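Long-range contact in beta-2-microglobulin (Ctenopharyngodon idella, PDB 5H5Z), which pairs with the MHC class I heavy chain as its light chain and so probably supports peptide presentation to the immune system: residues Lys20-Phe31 with Gln62-Pro73. The protein carries 1 engineered substitution. Residues are numbered along the deposited sequence; the frame is centred on the assembly and turned at random. Where two conformers were deposited one is given.
Sequences KENTLICYVSNF and QFHLTKSVSFKP
The central antiparallel strand pair of an immunoglobulin C1-set sheet joins N22 to F71, L24 to V69, C26 to K67 and V28 to L65 through paired backbone hydrogen bonds, such as C26 N to K67 O at 2.8 Å. Between V28 and F31 the register slips by one: N30 and F31 together sit opposite the single residue F63, a G1 beta bulge, and N30 takes the left-handed backbone (phi 61°), which asparagine tolerates better than most residues. F63 N gives F31 O a 2.9 Å bond, while F31 N to F63 O is weak at 3.4 Å. With CG lying between the backbone N and the carbonyl carbon (chi1 70°), F31 turns its ring back over F63, whose CB lies 3.8 Å from the ring centroid; L65 CD1 meets the rim at CZ. Replacing F31 by alanine is likely to leave F63 CB without the ring it packs on and to open a gap beside L65 CD1. At the other end the flat ring of F71 offers both faces for packing, L24 CB over one, 3.7 Å from its centroid, and P73 CD over the other; Y79 and W94 meet it edge-to-face. Nearby, a water donates to E21 OE1 and N22 O. C26, disulfide-bonded to C81, ties this sheet to the facing one, as in the immunoglobulin beta sandwich.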
loop_
_atom_site.group_PDB
_atom_site.type_symbol
_atom_site.label_atom_id
_atom_site.label_comp_id
_atom_site.label_asym_id
_atom_site.label_seq_id
_atom_site.Cartn_x
_atom_site.Cartn_y
_atom_site.Cartn_z
ATOM N N LYS B 20 10.768 -2.631 25.472
ATOM C CA LYS B 20 9.353 -2.850 25.195
ATOM C C LYS B 20 9.162 -3.605 23.885
ATOM O O LYS B 20 9.755 -3.245 22.864
ATOM C CB LYS B 20 8.613 -1.511 25.144
ATOM C CG LYS B 20 7.099 -1.623 25.081
ATOM C CD LYS B 20 6.440 -0.254 25.123
ATOM C CE LYS B 20 4.924 -0.378 25.129
ATOM N NZ LYS B 20 4.261 0.905 25.500
ATOM N N GLU B 21 8.336 -4.651 23.920
ATOM C CA GLU B 21 7.988 -5.398 22.709
ATOM C C GLU B 21 7.335 -4.463 21.702
ATOM O O GLU B 21 6.457 -3.671 22.048
ATOM C CB GLU B 21 7.062 -6.584 23.018
ATOM C CG GLU B 21 7.705 -7.717 23.807
ATOM C CD GLU B 21 8.722 -8.534 23.021
ATOM O OE1 GLU B 21 8.859 -8.345 21.789
ATOM O OE2 GLU B 21 9.393 -9.380 23.650
ATOM N N ASN B 22 7.782 -4.562 20.455
ATOM C CA ASN B 22 7.407 -3.622 19.411
ATOM C C ASN B 22 7.475 -4.331 18.062
ATOM O O ASN B 22 7.762 -5.533 18.000
ATOM C CB ASN B 22 8.377 -2.430 19.440
ATOM C CG ASN B 22 7.740 -1.123 18.991
ATOM O OD1 ASN B 22 6.854 -1.098 18.135
ATOM N ND2 ASN B 22 8.215 -0.016 19.561
ATOM N N THR B 23 7.201 -3.596 16.990
ATOM C CA THR B 23 7.324 -4.126 15.640
ATOM C C THR B 23 8.165 -3.167 14.804
ATOM O O THR B 23 7.871 -1.979 14.719
ATOM C CB THR B 23 5.944 -4.365 14.986
ATOM O OG1 THR B 23 5.178 -5.254 15.808
ATOM C CG2 THR B 23 6.096 -4.991 13.603
ATOM N N LEU B 24 9.228 -3.702 14.214
ATOM C CA LEU B 24 10.079 -2.948 13.318
ATOM C C LEU B 24 9.518 -3.047 11.908
ATOM O O LEU B 24 9.281 -4.145 11.406
ATOM C CB LEU B 24 11.499 -3.502 13.371
ATOM C CG LEU B 24 12.555 -2.857 12.472
ATOM C CD1 LEU B 24 12.853 -1.412 12.864
ATOM C CD2 LEU B 24 13.814 -3.711 12.500
ATOM N N ILE B 25 9.318 -1.896 11.274
ATOM C CA ILE B 25 8.665 -1.830 9.973
ATOM C C ILE B 25 9.533 -1.099 8.958
ATOM O O ILE B 25 10.069 -0.013 9.237
ATOM C CB ILE B 25 7.287 -1.127 10.072
ATOM C CG1 ILE B 25 6.381 -1.853 11.080
ATOM C CG2 ILE B 25 6.639 -1.016 8.696
ATOM C CD1 ILE B 25 5.169 -1.059 11.525
ATOM N N CYS B 26 9.676 -1.703 7.779
ATOM C CA CYS B 26 10.330 -1.043 6.666
ATOM C C CYS B 26 9.353 -0.963 5.497
ATOM O O CYS B 26 8.993 -1.981 4.910
ATOM C CB CYS B 26 11.614 -1.782 6.289
ATOM S SG CYS B 26 12.559 -1.041 4.944
ATOM N N TYR B 27 8.911 0.256 5.195
ATOM C CA TYR B 27 7.986 0.520 4.097
ATOM C C TYR B 27 8.764 0.974 2.874
ATOM O O TYR B 27 9.424 2.023 2.892
ATOM C CB TYR B 27 6.969 1.586 4.502
ATOM C CG TYR B 27 5.904 1.885 3.464
ATOM C CD1 TYR B 27 5.159 0.858 2.871
ATOM C CD2 TYR B 27 5.608 3.197 3.108
ATOM C CE1 TYR B 27 4.178 1.141 1.932
ATOM C CE2 TYR B 27 4.626 3.491 2.179
ATOM C CZ TYR B 27 3.917 2.462 1.592
ATOM O OH TYR B 27 2.944 2.760 0.668
ATOM N N VAL B 28 8.685 0.169 1.821
ATOM C CA VAL B 28 9.443 0.406 0.595
ATOM C C VAL B 28 8.442 0.698 -0.521
ATOM O O VAL B 28 7.629 -0.159 -0.866
ATOM C CB VAL B 28 10.340 -0.805 0.263
ATOM C CG1 VAL B 28 11.150 -0.559 -1.004
ATOM C CG2 VAL B 28 11.269 -1.116 1.433
ATOM N N SER B 29 8.483 1.910 -1.067
ATOM C CA SER B 29 7.419 2.363 -1.961
ATOM C C SER B 29 7.951 3.106 -3.177
ATOM O O SER B 29 9.146 3.375 -3.270
ATOM C CB SER B 29 6.447 3.261 -1.196
ATOM O OG SER B 29 7.109 4.435 -0.740
ATOM N N ASN B 30 7.051 3.427 -4.107
ATOM C CA ASN B 30 7.373 4.259 -5.268
ATOM C C ASN B 30 8.448 3.667 -6.185
ATOM O O ASN B 30 9.238 4.407 -6.775
ATOM C CB ASN B 30 7.784 5.677 -4.821
ATOM C CG ASN B 30 6.659 6.435 -4.133
ATOM O OD1 ASN B 30 5.484 6.070 -4.231
ATOM N ND2 ASN B 30 7.018 7.509 -3.436
ATOM N N PHE B 31 8.481 2.342 -6.316
ATOM C CA PHE B 31 9.551 1.709 -7.090
ATOM C C PHE B 31 9.087 0.898 -8.298
ATOM O O PHE B 31 8.000 0.333 -8.299
ATOM C CB PHE B 31 10.491 0.887 -6.191
ATOM C CG PHE B 31 9.875 -0.368 -5.629
ATOM C CD1 PHE B 31 9.963 -1.576 -6.321
ATOM C CD2 PHE B 31 9.240 -0.353 -4.391
ATOM C CE1 PHE B 31 9.409 -2.737 -5.800
ATOM C CE2 PHE B 31 8.684 -1.509 -3.864
ATOM C CZ PHE B 31 8.765 -2.703 -4.571
ATOM N N GLN B 62 3.437 2.486 -9.497
ATOM C CA GLN B 62 4.641 2.176 -8.728
ATOM C C GLN B 62 4.320 1.202 -7.595
ATOM O O GLN B 62 3.248 1.269 -6.985
ATOM C CB GLN B 62 5.295 3.457 -8.201
ATOM C CG GLN B 62 5.686 4.435 -9.305
ATOM C CD GLN B 62 6.347 5.706 -8.796
ATOM O OE1 GLN B 62 7.095 6.358 -9.524
ATOM N NE2 GLN B 62 6.066 6.072 -7.551
ATOM N N PHE B 63 5.259 0.297 -7.333
ATOM C CA PHE B 63 5.066 -0.798 -6.385
ATOM C C PHE B 63 5.378 -0.387 -4.946
ATOM O O PHE B 63 6.146 0.543 -4.706
ATOM C CB PHE B 63 5.954 -1.982 -6.780
ATOM C CG PHE B 63 5.609 -2.582 -8.108
ATOM C CD1 PHE B 63 4.581 -3.509 -8.208
ATOM C CD2 PHE B 63 6.312 -2.230 -9.262
ATOM C CE1 PHE B 63 4.254 -4.076 -9.434
ATOM C CE2 PHE B 63 5.986 -2.788 -10.492
ATOM C CZ PHE B 63 4.955 -3.715 -10.576
ATOM N N HIS B 64 4.776 -1.089 -3.992
ATOM C CA HIS B 64 5.097 -0.892 -2.583
ATOM C C HIS B 64 5.095 -2.228 -1.852
ATOM O O HIS B 64 4.321 -3.135 -2.188
ATOM C CB HIS B 64 4.156 0.121 -1.917
ATOM C CG HIS B 64 2.721 -0.316 -1.870
ATOM N ND1 HIS B 64 2.133 -0.820 -0.731
ATOM C CD2 HIS B 64 1.759 -0.316 -2.822
ATOM C CE1 HIS B 64 0.870 -1.115 -0.983
ATOM N NE2 HIS B 64 0.618 -0.818 -2.246
ATOM N N LEU B 65 5.997 -2.354 -0.885
ATOM C CA LEU B 65 6.077 -3.532 -0.033
ATOM C C LEU B 65 6.351 -3.116 1.397
ATOM O O LEU B 65 6.988 -2.093 1.646
ATOM C CB LEU B 65 7.198 -4.467 -0.491
ATOM C CG LEU B 65 7.056 -5.191 -1.828
ATOM C CD1 LEU B 65 8.403 -5.741 -2.256
ATOM C CD2 LEU B 65 6.017 -6.311 -1.757
ATOM N N THR B 66 5.870 -3.920 2.334
ATOM C CA THR B 66 6.167 -3.713 3.742
ATOM C C THR B 66 6.841 -4.959 4.306
ATOM O O THR B 66 6.322 -6.066 4.177
ATOM C CB THR B 66 4.895 -3.371 4.545
ATOM O OG1 THR B 66 4.260 -2.223 3.968
ATOM C CG2 THR B 66 5.234 -3.071 6.000
ATOM N N LYS B 67 8.017 -4.775 4.899
ATOM C CA LYS B 67 8.654 -5.837 5.664
ATOM C C LYS B 67 8.606 -5.468 7.135
ATOM O O LYS B 67 8.841 -4.316 7.492
ATOM C CB LYS B 67 10.092 -6.062 5.219
ATOM C CG LYS B 67 10.660 -7.378 5.715
ATOM C CD LYS B 67 11.459 -8.037 4.613
ATOM C CE LYS B 67 11.609 -9.526 4.828
ATOM N NZ LYS B 67 12.398 -10.121 3.715
ATOM N N SER B 68 8.283 -6.444 7.979
ATOM C CA SER B 68 8.159 -6.203 9.414
ATOM C C SER B 68 8.566 -7.435 10.210
ATOM O O SER B 68 8.551 -8.551 9.690
ATOM C CB SER B 68 6.726 -5.782 9.772
ATOM O OG SER B 68 5.781 -6.794 9.446
ATOM N N VAL B 69 8.956 -7.218 11.464
ATOM C CA VAL B 69 9.272 -8.300 12.390
ATOM C C VAL B 69 9.153 -7.784 13.821
ATOM O O VAL B 69 9.315 -6.582 14.068
ATOM C CB VAL B 69 10.682 -8.900 12.135
ATOM C CG1 VAL B 69 11.789 -7.930 12.539
ATOM C CG2 VAL B 69 10.846 -10.236 12.851
ATOM N N SER B 70 8.840 -8.686 14.748
ATOM C CA SER B 70 8.828 -8.344 16.176
ATOM C C SER B 70 10.238 -7.981 16.627
ATOM O O SER B 70 11.206 -8.616 16.208
ATOM C CB SER B 70 8.301 -9.521 17.002
ATOM O OG SER B 70 8.514 -9.307 18.387
ATOM N N PHE B 71 10.352 -6.955 17.467
ATOM C CA PHE B 71 11.641 -6.591 18.056
ATOM C C PHE B 71 11.463 -5.893 19.396
ATOM O O PHE B 71 10.392 -5.353 19.692
ATOM C CB PHE B 71 12.540 -5.797 17.074
ATOM C CG PHE B 71 12.294 -4.304 17.036
ATOM C CD1 PHE B 71 11.004 -3.773 16.988
ATOM C CD2 PHE B 71 13.374 -3.423 17.018
ATOM C CE1 PHE B 71 10.804 -2.397 16.940
ATOM C CE2 PHE B 71 13.181 -2.046 16.963
ATOM C CZ PHE B 71 11.894 -1.533 16.928
ATOM N N LYS B 72 12.508 -5.952 20.210
ATOM C CA LYS B 72 12.533 -5.284 21.494
ATOM C C LYS B 72 13.814 -4.451 21.539
ATOM O O LYS B 72 14.871 -4.961 21.910
ATOM C CB LYS B 72 12.484 -6.316 22.626
ATOM C CG LYS B 72 12.201 -5.726 24.002
ATOM C CD LYS B 72 11.754 -6.785 24.999
ATOM C CE LYS B 72 12.934 -7.514 25.618
ATOM N NZ LYS B 72 12.531 -8.294 26.826
ATOM N N PRO B 73 13.726 -3.166 21.132
ATOM C CA PRO B 73 14.939 -2.344 21.046
ATOM C C PRO B 73 15.598 -2.098 22.405
ATOM O O PRO B 73 14.916 -1.804 23.391
ATOM C CB PRO B 73 14.437 -1.030 20.438
ATOM C CG PRO B 73 12.984 -0.981 20.770
ATOM C CD PRO B 73 12.520 -2.408 20.737
HETATM O O HOH W 1 7.123 -7.636 19.692
#